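Local coordinates for OxyR (Porphyromonas gingivalis, PDB 3HO7), which is a redox-sensitive LysR-family regulator that probably binds DNA and activates transcription, represented here by its regulatory domain, at residues F120-Q123 with C128-K131. Numbering follows the deposited sequence.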
loop_
_atom_site.group_PDB
_atom_site.type_symbol
_atom_site.label_atom_id
_atom_site.label_comp_id
_atom_site.label_asym_id
_atom_site.label_seq_id
_atom_site.Cartn_x
_atom_site.Cartn_y
_atom_site.Cartn_z
ATOM N N PHE A 120 9.160 13.238 -3.575
ATOM C CA PHE A 120 9.283 14.010 -2.350
ATOM C C PHE A 120 10.383 15.038 -2.563
ATOM O O PHE A 120 11.561 14.690 -2.646
ATOM C CB PHE A 120 9.610 13.114 -1.157
ATOM C CG PHE A 120 9.690 13.853 0.149
ATOM C CD1 PHE A 120 8.541 14.311 0.772
ATOM C CD2 PHE A 120 10.913 14.088 0.754
ATOM C CE1 PHE A 120 8.610 14.990 1.974
ATOM C CE2 PHE A 120 10.989 14.767 1.955
ATOM C CZ PHE A 120 9.836 15.219 2.566
ATOM N N ARG A 121 9.993 16.304 -2.660
ATOM C CA ARG A 121 10.919 17.349 -3.059
ATOM C C ARG A 121 11.564 16.934 -4.378
ATOM O O ARG A 121 12.787 16.952 -4.525
ATOM C CB ARG A 121 11.971 17.589 -1.973
ATOM C CG ARG A 121 11.371 17.912 -0.612
ATOM C CD ARG A 121 12.316 18.738 0.247
ATOM N NE ARG A 121 13.352 17.927 0.881
ATOM C CZ ARG A 121 13.238 17.384 2.089
ATOM N NH1 ARG A 121 12.127 17.559 2.790
ATOM N NH2 ARG A 121 14.231 16.664 2.595
ATOM N N ASP A 122 10.741 16.435 -5.296
ATOM C CA ASP A 122 11.187 16.120 -6.652
ATOM C C ASP A 122 12.481 15.308 -6.680
ATOM O O ASP A 122 13.419 15.668 -7.385
ATOM C CB ASP A 122 11.304 17.385 -7.501
ATOM C CG ASP A 122 9.963 17.853 -8.035
ATOM O OD1 ASP A 122 9.061 17.008 -8.204
ATOM O OD2 ASP A 122 9.809 19.064 -8.288
ATOM N N GLN A 123 12.545 14.235 -5.900
ATOM C CA GLN A 123 13.786 13.477 -5.779
ATOM C C GLN A 123 14.262 12.969 -7.137
ATOM O O GLN A 123 15.388 13.242 -7.550
ATOM C CB GLN A 123 13.628 12.315 -4.797
ATOM C CG GLN A 123 14.888 11.477 -4.630
ATOM C CD GLN A 123 14.872 10.648 -3.360
ATOM O OE1 GLN A 123 13.813 10.394 -2.786
ATOM N NE2 GLN A 123 16.050 10.223 -2.915
ATOM N N CYS A 128 9.900 13.483 -12.358
ATOM C CA CYS A 128 8.875 14.224 -11.636
ATOM C C CYS A 128 8.483 15.498 -12.376
ATOM O O CYS A 128 7.324 15.912 -12.345
ATOM C CB CYS A 128 9.356 14.566 -10.227
ATOM S SG CYS A 128 9.629 13.127 -9.173
ATOM N N GLN A 129 9.454 16.113 -13.043
ATOM C CA GLN A 129 9.226 17.383 -13.724
ATOM C C GLN A 129 9.426 17.289 -15.233
ATOM O O GLN A 129 9.621 18.303 -15.900
ATOM C CB GLN A 129 10.141 18.467 -13.150
ATOM C CG GLN A 129 9.825 18.845 -11.714
ATOM C CD GLN A 129 8.428 19.416 -11.561
ATOM O OE1 GLN A 129 7.695 19.560 -12.541
ATOM N NE2 GLN A 129 8.054 19.745 -10.332
ATOM N N MET A 130 9.376 16.074 -15.769
ATOM C CA MET A 130 9.556 15.876 -17.203
ATOM C C MET A 130 8.312 16.290 -17.984
ATOM O O MET A 130 7.185 16.089 -17.529
ATOM C CB MET A 130 9.910 14.421 -17.515
ATOM C CG MET A 130 8.841 13.422 -17.116
ATOM S SD MET A 130 9.071 11.831 -17.929
ATOM C CE MET A 130 10.831 11.586 -17.700
ATOM N N LYS A 131 8.526 16.867 -19.162
ATOM C CA LYS A 131 7.432 17.341 -20.001
ATOM C C LYS A 131 6.527 16.196 -20.443
ATOM O O LYS A 131 7.002 15.115 -20.788
ATOM C CB LYS A 131 7.984 18.065 -21.229
ATOM C CG LYS A 131 8.966 19.180 -20.908
ATOM C CD LYS A 131 8.285 20.340 -20.199
ATOM C CE LYS A 131 9.269 21.465 -19.926
ATOM N NZ LYS A 131 8.611 22.649 -19.309
#
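Asp-122 and Gln-129 join the two ends of a short loop-helix-loop through one side-chain hydrogen bond, a compact example of how a residue inside a disulfide ring is tied to the residue just after it, a polar link beside the covalent one. Gln-129 NE2 donates to Asp-122 OD2 at 2.8 Å, and the bond is nearly straight, with an N-H...O angle of 170°. The acceptor oxygen is met on its syn side, but the nitrogen sits well out of the carboxylate plane, whereas the oxygen lies almost within the plane of the amide. The planes of carboxylate and amide stand 84° apart, and the side chains cross rather than run alongside each other. A bend at chi2 (-62°) brings the glutamine amide round to the carboxylate.

The remaining contacts are van der Waals in kind. With Gln-129 CG beside its own backbone N, that methylene rests 3.4 Å from Asp-122 OD2, so methylene and amide approach one oxygen together. The other oxygen, Asp-122 OD1, lies against the methylene of the buried Cys-128, 3.2 Å from CB, while SG stands further off at 4.0 Å. The carboxylate thus reaches both residues where the helix 125-128 gives way to loop.

Covalent closure comes from Cys-128 SG, bonded to Cys-119 SG just before residues 120-123. Beyond the pair, Gln-123 NE2 is hydrogen-bonded to Ala-228 O near the C-terminal end of the model. Within the LysR substrate-binding domain, the disulfide closes residues 119-128 around the short helix; the domain is therefore in its disulfide-bonded form, probably through the cysteine pair by which OxyR proteins sense peroxide.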